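Local coordinates for uncharacterized protein (Bombyx mori, PDB 5AZ0) that is an aldo-keto reductase (AKR2E5) that probably reduces carbonyl compounds with the help of a nicotinamide cofactor, at residues Tyr66-Thr71 / Gly271-Pro276; Pro79-Val84 / His124-Asp129; Asp114-Leu119 / Lys166-Ala171. One frame throughout, in Å; residues are numbered along the deposited sequence. Where two conformers were deposited one is given.

How the interactions relate
All three contacts belong to one (beta/alpha)8 barrel. Interaction 1 lies inside it, between strand 68-70 and strand 273-274, the eighth strand, with strand 22-23 between them in the closed barrel. Interaction 2 joins two outer helices, and interaction 3 packs one of them, helix 112-126, against the loop 166-171. Along the chain the order is 66-71, 79-84, 114-119, 124-129, 166-171 and 271-276, so interaction 1 spans the other two, whose segments alternate. The centres of interactions 1 and 2 are about 18 Å apart, and those of interactions 2 and 3 about 15 Å. Ile69 CG2 meets Ile81 CG2 at 4.0 Å, packing strand 68-70 against the helix that follows it and tying the barrel wall to its outer layer.

Interaction 1 (Tyr66-Thr71 / Gly271-Pro276); sequences YRHIDT and GIVSIP. With ACT (acetate ion), chain H.
In the interior of the (beta/alpha)8 barrel, by the probable active site marked by Asp70, His68 and Asp70 of strand 68-70 meet Val273 and Ile275 of segment 271-276. Strand 22-23 lies between the two strands in the closed sheet, and side chains rather than backbones bring them together, with the nearest CA atoms, those of Asp70 and Ile275, 7.3 Å apart. His68 swings its ring anti to its backbone nitrogen (chi1 177°), which carries the far end inward: CE1 lies 3.8 Å from Val273 CG1, and NE2 is equally near Ile275 CD1. Both methyls approach the ring obliquely. The imidazole suits this place because its polar ND1 is bonded to Pro18 O while the other end can rest on aliphatic carbon. Two residues on, Asp70 again points inward, and its CB sits 3.8 Å from Ile275 CG2, the two side chains crossing at about a right angle. Branched Ile275 thus serves both neighbours, giving CD1 to the histidine and CG2 to the aspartate. The carboxylate has its own partners, a salt bridge from OD2 to Lys104 and a hydrogen bond from OD1 to Gln197; Asp70 and Lys104 are consistent with the Asp and Lys of the family's Asp-Tyr-Lys-His tetrad. Before the strand begins, away from Val273 and Ile275, Arg67 donates from NH1 to Tyr66 O at 2.8 Å. The edge of the Arg67 guanidinium takes an acetate, probably from the crystallisation liquor, through two nearly straight bonds, NE to acetate O at 2.9 Å and NH2 to acetate OXT at 3.0 Å.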
loop_
_atom_site.group_PDB
_atom_site.type_symbol
_atom_site.label_atom_id
_atom_site.label_comp_id
_atom_site.label_asym_id
_atom_site.label_seq_id
_atom_site.Cartn_x
_atom_site.Cartn_y
_atom_site.Cartn_z
ATOM N N TYR A 66 -10.805 3.942 11.953
ATOM C CA TYR A 66 -9.802 3.280 11.118
ATOM C C TYR A 66 -9.067 2.266 12.030
ATOM O O TYR A 66 -8.743 2.543 13.205
ATOM C CB TYR A 66 -8.797 4.251 10.594
ATOM C CG TYR A 66 -9.170 5.114 9.409
ATOM C CD1 TYR A 66 -10.184 6.096 9.468
ATOM C CD2 TYR A 66 -8.411 5.036 8.224
ATOM C CE1 TYR A 66 -10.395 6.979 8.369
ATOM C CE2 TYR A 66 -8.653 5.846 7.160
ATOM C CZ TYR A 66 -9.628 6.842 7.211
ATOM O OH TYR A 66 -9.760 7.622 6.042
ATOM N N ARG A 67 -8.865 1.094 11.485
ATOM C CA ARG A 67 -8.086 0.022 12.107
ATOM C C ARG A 67 -6.851 -0.453 11.339
ATOM O O ARG A 67 -5.936 -1.040 11.955
ATOM C CB ARG A 67 -9.009 -1.120 12.317
ATOM C CG ARG A 67 -10.208 -0.802 13.237
ATOM C CD ARG A 67 -9.766 -0.429 14.666
ATOM N NE ARG A 67 -10.899 -0.036 15.528
ATOM C CZ ARG A 67 -11.225 1.223 15.822
ATOM N NH1 ARG A 67 -10.538 2.281 15.372
ATOM N NH2 ARG A 67 -12.250 1.426 16.631
ATOM N N HIS A 68 -6.785 -0.106 10.042
ATOM C CA HIS A 68 -5.760 -0.562 9.136
ATOM C C HIS A 68 -4.740 0.538 8.961
ATOM O O HIS A 68 -5.052 1.637 8.505
ATOM C CB HIS A 68 -6.424 -1.019 7.801
ATOM C CG HIS A 68 -5.499 -1.473 6.711
ATOM N ND1 HIS A 68 -6.001 -2.054 5.553
ATOM C CD2 HIS A 68 -4.135 -1.471 6.581
ATOM C CE1 HIS A 68 -4.995 -2.313 4.733
ATOM N NE2 HIS A 68 -3.858 -1.979 5.330
ATOM N N ILE A 69 -3.494 0.223 9.327
ATOM C CA ILE A 69 -2.373 1.115 9.236
ATOM C C ILE A 69 -1.264 0.497 8.364
ATOM O O ILE A 69 -0.763 -0.558 8.668
ATOM C CB ILE A 69 -1.778 1.366 10.652
ATOM C CG1 ILE A 69 -2.803 1.965 11.596
ATOM C CG2 ILE A 69 -0.587 2.322 10.560
ATOM C CD1 ILE A 69 -2.336 1.871 13.052
ATOM N N ASP A 70 -0.841 1.207 7.327
ATOM C CA ASP A 70 0.126 0.695 6.366
ATOM C C ASP A 70 1.391 1.416 6.579
ATOM O O ASP A 70 1.419 2.667 6.481
ATOM C CB ASP A 70 -0.372 0.943 4.919
ATOM C CG ASP A 70 0.562 0.353 3.870
ATOM O OD1 ASP A 70 0.465 -0.886 3.651
ATOM O OD2 ASP A 70 1.389 1.149 3.282
ATOM N N THR A 71 2.441 0.700 6.953
ATOM C CA THR A 71 3.692 1.360 7.026
ATOM C C THR A 71 4.795 0.489 6.451
ATOM O O THR A 71 4.516 -0.536 5.872
ATOM C CB THR A 71 4.012 1.848 8.490
ATOM O OG1 THR A 71 5.053 2.831 8.414
ATOM C CG2 THR A 71 4.445 0.740 9.392
ATOM N N GLY A 271 -13.435 -4.313 -5.585
ATOM C CA GLY A 271 -12.880 -5.250 -4.594
ATOM C C GLY A 271 -11.411 -4.978 -4.229
ATOM O O GLY A 271 -10.696 -5.872 -3.795
ATOM N N ILE A 272 -10.985 -3.738 -4.380
ATOM C CA ILE A 272 -9.623 -3.328 -4.135
ATOM C C ILE A 272 -9.571 -2.496 -2.836
ATOM O O ILE A 272 -10.395 -1.604 -2.661
ATOM C CB ILE A 272 -9.121 -2.475 -5.324
ATOM C CG1 ILE A 272 -9.055 -3.384 -6.553
ATOM C CG2 ILE A 272 -7.755 -1.912 -5.032
ATOM C CD1 ILE A 272 -8.675 -2.697 -7.871
ATOM N N VAL A 273 -8.583 -2.824 -1.963
ATOM C CA VAL A 273 -8.304 -2.138 -0.729
ATOM C C VAL A 273 -7.553 -0.883 -1.136
ATOM O O VAL A 273 -6.687 -0.972 -1.958
ATOM C CB VAL A 273 -7.409 -3.008 0.218
ATOM C CG1 VAL A 273 -6.973 -2.205 1.434
ATOM C CG2 VAL A 273 -8.083 -4.350 0.597
ATOM N N SER A 274 -7.906 0.285 -0.590
ATOM C CA SER A 274 -7.183 1.548 -0.820
ATOM C C SER A 274 -6.399 2.010 0.403
ATOM O O SER A 274 -6.909 1.919 1.525
ATOM C CB SER A 274 -8.157 2.654 -1.143
ATOM O OG SER A 274 -8.570 2.453 -2.493
ATOM N N ILE A 275 -5.224 2.572 0.145
ATOM C CA ILE A 275 -4.340 3.190 1.114
ATOM C C ILE A 275 -4.059 4.637 0.695
ATOM O O ILE A 275 -2.945 5.006 0.296
ATOM C CB ILE A 275 -2.938 2.528 1.218
ATOM C CG1 ILE A 275 -2.986 1.015 1.336
ATOM C CG2 ILE A 275 -2.167 3.112 2.421
ATOM C CD1 ILE A 275 -3.801 0.462 2.444
ATOM N N PRO A 276 -5.066 5.493 0.812
ATOM C CA PRO A 276 -4.762 6.913 0.668
ATOM C C PRO A 276 -3.825 7.444 1.764
ATOM O O PRO A 276 -3.828 6.917 2.869
ATOM C CB PRO A 276 -6.101 7.570 0.819
ATOM C CG PRO A 276 -6.850 6.640 1.713
ATOM C CD PRO A 276 -6.435 5.252 1.289
HETATM C C ACT H . -13.205 -2.146 17.307
HETATM O O ACT H . -12.557 -2.275 16.210
HETATM O OXT ACT H . -13.216 -1.087 17.992
HETATM C CH3 ACT H . -14.002 -3.296 17.853
#

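Interaction 2 (Pro79-Val84 / His124-Asp129); sequences PEIGQV and HRLGLD
Gly82 and Leu126 let two outer helices of the barrel, 78-90 and 112-126, touch backbone to backbone. Gly82 CA lies 3.2 Å from Leu126 O in a bent CA-H...O contact (122° at the hydrogen); a side chain here would point straight at that oxygen, so only glycine allows the approach. One turn earlier, Pro79 CA meets Arg125 O, also at 3.2 Å but nearly straight (171°). The compact proline ring packs closely alongside the aliphatic stem of Arg125, CG to CB at 3.9 Å. That stem runs extended from CG to NE, so its guanidinium passes beyond proline to a salt bridge between NH1 and Glu78. Looser is the approach of Leu126 CD2 to Ile81 CB, at 4.3 Å. Beside exposed Gly127, whose positive phi ends helix 112-126 in a Schellman motif, the tight backbone contact gives way to a water, which donates to Gly82 O at 2.6 Å and to Leu126 O at 2.8 Å. Carbonyl oxygens at this end lack a next helical turn to bond with; Pro79 CA meets that of Arg125, Gly82 CA and the water that of Leu126, and the proline-arginine packing and the salt bridge supplement this close backbone approach.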
loop_
_atom_site.group_PDB
_atom_site.type_symbol
_atom_site.label_atom_id
_atom_site.label_comp_id
_atom_site.label_asym_id
_atom_site.label_seq_id
_atom_site.Cartn_x
_atom_site.Cartn_y
_atom_site.Cartn_z
ATOM N N PRO A 79 8.847 3.964 14.517
ATOM C CA PRO A 79 8.865 4.242 16.007
ATOM C C PRO A 79 7.728 5.156 16.407
ATOM O O PRO A 79 6.956 4.853 17.307
ATOM C CB PRO A 79 10.276 4.845 16.224
ATOM C CG PRO A 79 11.071 4.300 15.061
ATOM C CD PRO A 79 10.121 4.376 13.907
ATOM N N GLU A 80 7.495 6.198 15.629
ATOM C CA GLU A 80 6.417 7.132 15.968
ATOM C C GLU A 80 5.029 6.516 15.801
ATOM O O GLU A 80 4.100 6.809 16.577
ATOM C CB GLU A 80 6.509 8.395 15.118
ATOM C CG GLU A 80 7.758 9.257 15.332
ATOM C CD GLU A 80 8.964 8.906 14.423
ATOM O OE1 GLU A 80 9.235 7.728 14.046
ATOM O OE2 GLU A 80 9.693 9.840 14.088
ATOM N N ILE A 81 4.841 5.672 14.765
ATOM C CA ILE A 81 3.532 5.028 14.588
ATOM C C ILE A 81 3.325 4.102 15.796
ATOM O O ILE A 81 2.233 3.941 16.299
ATOM C CB ILE A 81 3.453 4.167 13.258
ATOM C CG1 ILE A 81 3.672 5.015 12.005
ATOM C CG2 ILE A 81 2.173 3.345 13.218
ATOM C CD1 ILE A 81 2.671 6.140 11.824
ATOM N N GLY A 82 4.351 3.396 16.209
ATOM C CA GLY A 82 4.148 2.487 17.354
ATOM C C GLY A 82 3.781 3.154 18.670
ATOM O O GLY A 82 3.048 2.575 19.476
ATOM N N GLN A 83 4.346 4.339 18.894
ATOM C CA GLN A 83 3.971 5.198 20.055
ATOM C C GLN A 83 2.481 5.567 19.971
ATOM O O GLN A 83 1.735 5.373 20.917
ATOM C CB GLN A 83 4.839 6.436 20.043
ATOM C CG GLN A 83 5.040 7.196 21.347
ATOM C CD GLN A 83 6.300 8.059 21.219
ATOM O OE1 GLN A 83 7.426 7.535 21.115
ATOM N NE2 GLN A 83 6.115 9.380 21.136
ATOM N N VAL A 84 2.013 6.001 18.793
ATOM C CA VAL A 84 0.602 6.357 18.628
ATOM C C VAL A 84 -0.266 5.160 18.910
ATOM O O VAL A 84 -1.245 5.288 19.653
ATOM C CB VAL A 84 0.272 6.969 17.245
ATOM C CG1 VAL A 84 -1.212 7.196 17.045
ATOM C CG2 VAL A 84 1.026 8.285 17.021
ATOM N N HIS A 124 10.387 -4.253 16.622
ATOM C CA HIS A 124 10.909 -3.456 17.744
ATOM C C HIS A 124 10.537 -1.966 17.605
ATOM O O HIS A 124 10.056 -1.382 18.523
ATOM C CB HIS A 124 12.412 -3.647 17.941
ATOM C CG HIS A 124 12.880 -3.294 19.308
ATOM N ND1 HIS A 124 13.309 -2.021 19.643
ATOM C CD2 HIS A 124 12.897 -4.018 20.457
ATOM C CE1 HIS A 124 13.611 -1.996 20.927
ATOM N NE2 HIS A 124 13.401 -3.206 21.426
ATOM N N ARG A 125 10.762 -1.356 16.466
ATOM C CA ARG A 125 10.407 0.016 16.272
ATOM C C ARG A 125 8.911 0.247 16.604
ATOM O O ARG A 125 8.573 1.262 17.184
ATOM C CB ARG A 125 10.663 0.470 14.816
ATOM C CG ARG A 125 12.155 0.485 14.433
ATOM C CD ARG A 125 12.411 1.182 13.089
ATOM N NE ARG A 125 13.659 0.653 12.558
ATOM C CZ ARG A 125 13.789 -0.350 11.697
ATOM N NH1 ARG A 125 12.718 -0.927 11.069
ATOM N NH2 ARG A 125 15.031 -0.785 11.451
ATOM N N LEU A 126 8.037 -0.633 16.126
ATOM C CA LEU A 126 6.600 -0.469 16.250
ATOM C C LEU A 126 6.116 -0.854 17.632
ATOM O O LEU A 126 5.008 -0.586 17.926
ATOM C CB LEU A 126 5.878 -1.408 15.259
ATOM C CG LEU A 126 6.057 -0.933 13.826
ATOM C CD1 LEU A 126 5.722 -2.095 12.885
ATOM C CD2 LEU A 126 5.129 0.260 13.552
ATOM N N GLY A 127 6.946 -1.522 18.447
ATOM C CA GLY A 127 6.568 -1.931 19.771
ATOM C C GLY A 127 5.645 -3.151 19.772
ATOM O O GLY A 127 4.818 -3.262 20.656
ATOM N N LEU A 128 5.776 -4.074 18.813
ATOM C CA LEU A 128 4.827 -5.184 18.695
ATOM C C LEU A 128 5.451 -6.543 18.789
ATOM O O LEU A 128 6.651 -6.711 18.456
ATOM C CB LEU A 128 4.130 -5.080 17.328
ATOM C CG LEU A 128 3.452 -3.783 16.991
ATOM C CD1 LEU A 128 2.971 -3.790 15.533
ATOM C CD2 LEU A 128 2.281 -3.554 17.942
ATOM N N ASP A 129 4.652 -7.531 19.164
ATOM C CA ASP A 129 4.963 -8.972 19.066
ATOM C C ASP A 129 4.977 -9.396 17.607
ATOM O O ASP A 129 5.841 -10.130 17.187
ATOM C CB ASP A 129 3.873 -9.805 19.764
ATOM C CG ASP A 129 4.081 -11.335 19.651
ATOM O OD1 ASP A 129 4.994 -11.815 20.384
ATOM O OD2 ASP A 129 3.285 -12.047 18.906
HETATM O O HOH W 1 3.076 -0.031 19.816
#

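Interaction 3 (Asp114-Leu119 / Lys166-Ala171); sequences DVEVSL and KGLTKA
Glu116 OE2 is held by two partners, a salt bridge to Arg120 NE on the next turn of helix 112-126 and a water donating to it at 2.6 Å, while the same side chain leans its CG on Leu168 CD1 at 4.2 Å. A bend at chi2 (-92°) turns the carboxylate aside from the leucine. The water also accepts a weak bond from Lys166 NZ at 3.4 Å, so lysine and glutamate, with OE2 and NZ 5.2 Å apart, are joined through solvent rather than directly. Farther in, beyond the charged groups, lies the buried part: Leu119 CD2 packs on Leu168 CB at 3.6 Å, the two leucines crossing obliquely, and also reaches Thr169 CB at 4.4 Å. Val163 of helix 153-165 and Val134 of strand 133-136 also touch Leu119, which therefore joins helix, loop and barrel wall. Gly167 ends helix 153-165 in a Schellman motif with positive phi, from which the chain turns toward strand 172-175. Thr169 suits the turn because its hydroxyl donates to Ala171 O at 2.7 Å, leaving carbon for Leu119. Apolar contact thus packs the loop against helix 112-126, and the water-mediated charge pair probably adds only modest attraction at the surface.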
loop_
_atom_site.group_PDB
_atom_site.type_symbol
_atom_site.label_atom_id
_atom_site.label_comp_id
_atom_site.label_asym_id
_atom_site.label_seq_id
_atom_site.Cartn_x
_atom_site.Cartn_y
_atom_site.Cartn_z
ATOM N N ASP A 114 17.719 -12.619 5.894
ATOM C CA ASP A 114 17.552 -11.252 6.261
ATOM C C ASP A 114 16.155 -10.781 6.516
ATOM O O ASP A 114 15.974 -9.688 7.086
ATOM C CB ASP A 114 18.260 -10.337 5.300
ATOM C CG ASP A 114 19.814 -10.360 5.554
ATOM O OD1 ASP A 114 20.372 -10.067 6.695
ATOM O OD2 ASP A 114 20.410 -10.858 4.642
ATOM N N VAL A 115 15.171 -11.534 6.047
ATOM C CA VAL A 115 13.768 -11.087 6.211
ATOM C C VAL A 115 13.480 -11.049 7.734
ATOM O O VAL A 115 12.964 -10.100 8.207
ATOM C CB VAL A 115 12.831 -12.083 5.536
ATOM C CG1 VAL A 115 11.380 -11.686 5.730
ATOM C CG2 VAL A 115 13.120 -12.115 4.008
ATOM N N GLU A 116 13.895 -12.064 8.465
ATOM C CA GLU A 116 13.767 -12.122 9.943
ATOM C C GLU A 116 14.438 -10.905 10.675
ATOM O O GLU A 116 13.853 -10.291 11.605
ATOM C CB GLU A 116 14.227 -13.464 10.466
ATOM C CG GLU A 116 14.074 -13.670 11.984
ATOM C CD GLU A 116 15.320 -13.297 12.878
ATOM O OE1 GLU A 116 16.316 -12.759 12.348
ATOM O OE2 GLU A 116 15.283 -13.581 14.121
ATOM N N VAL A 117 15.588 -10.479 10.166
ATOM C CA VAL A 117 16.352 -9.378 10.831
ATOM C C VAL A 117 15.560 -8.126 10.545
ATOM O O VAL A 117 15.215 -7.389 11.452
ATOM C CB VAL A 117 17.785 -9.233 10.293
ATOM C CG1 VAL A 117 18.483 -8.130 11.046
ATOM C CG2 VAL A 117 18.576 -10.519 10.456
ATOM N N SER A 118 15.191 -7.907 9.281
ATOM C CA SER A 118 14.451 -6.710 8.975
ATOM C C SER A 118 13.123 -6.597 9.754
ATOM O O SER A 118 12.781 -5.531 10.272
ATOM C CB SER A 118 14.218 -6.597 7.452
ATOM O OG SER A 118 13.600 -5.364 7.073
ATOM N N LEU A 119 12.369 -7.696 9.778
ATOM C CA LEU A 119 11.044 -7.652 10.352
ATOM C C LEU A 119 11.163 -7.539 11.857
ATOM O O LEU A 119 10.465 -6.763 12.412
ATOM C CB LEU A 119 10.200 -8.849 9.967
ATOM C CG LEU A 119 8.854 -9.069 10.657
ATOM C CD1 LEU A 119 8.001 -7.883 10.394
ATOM C CD2 LEU A 119 8.203 -10.365 10.160
ATOM N N LYS A 166 7.376 -18.530 12.393
ATOM C CA LYS A 166 7.798 -18.028 13.690
ATOM C C LYS A 166 6.790 -17.121 14.398
ATOM O O LYS A 166 7.031 -16.759 15.514
ATOM C CB LYS A 166 9.120 -17.297 13.520
ATOM C CG LYS A 166 10.239 -18.331 13.450
ATOM C CD LYS A 166 11.582 -17.667 13.193
ATOM C CE LYS A 166 12.741 -18.650 13.479
ATOM N NZ LYS A 166 13.947 -18.338 12.659
ATOM N N GLY A 167 5.698 -16.700 13.743
ATOM C CA GLY A 167 4.633 -15.932 14.469
ATOM C C GLY A 167 4.998 -14.463 14.507
ATOM O O GLY A 167 4.406 -13.746 15.236
ATOM N N LEU A 168 5.957 -14.017 13.673
ATOM C CA LEU A 168 6.355 -12.626 13.576
ATOM C C LEU A 168 5.355 -11.784 12.803
ATOM O O LEU A 168 5.313 -10.513 12.909
ATOM C CB LEU A 168 7.764 -12.535 13.027
ATOM C CG LEU A 168 8.793 -13.189 13.953
ATOM C CD1 LEU A 168 10.125 -13.084 13.258
ATOM C CD2 LEU A 168 8.905 -12.567 15.347
ATOM N N THR A 169 4.499 -12.487 12.070
ATOM C CA THR A 169 3.484 -11.871 11.277
ATOM C C THR A 169 2.363 -12.854 11.172
ATOM O O THR A 169 2.587 -14.080 11.273
ATOM C CB THR A 169 3.980 -11.494 9.898
ATOM O OG1 THR A 169 2.967 -10.810 9.172
ATOM C CG2 THR A 169 4.454 -12.687 9.112
ATOM N N LYS A 170 1.164 -12.342 10.980
ATOM C CA LYS A 170 -0.024 -13.227 10.761
ATOM C C LYS A 170 -0.262 -13.432 9.250
ATOM O O LYS A 170 -1.060 -14.229 8.888
ATOM C CB LYS A 170 -1.282 -12.619 11.317
ATOM C CG LYS A 170 -1.283 -12.353 12.811
ATOM C CD LYS A 170 -1.270 -13.662 13.586
ATOM C CE LYS A 170 -2.227 -13.621 14.812
ATOM N NZ LYS A 170 -2.608 -14.986 15.311
ATOM N N ALA A 171 0.448 -12.704 8.393
ATOM C CA ALA A 171 0.281 -12.866 6.958
ATOM C C ALA A 171 1.485 -12.349 6.192
ATOM O O ALA A 171 2.147 -11.385 6.640
ATOM C CB ALA A 171 -1.004 -12.174 6.444
HETATM O O HOH W 2 14.161 -15.824 14.926
#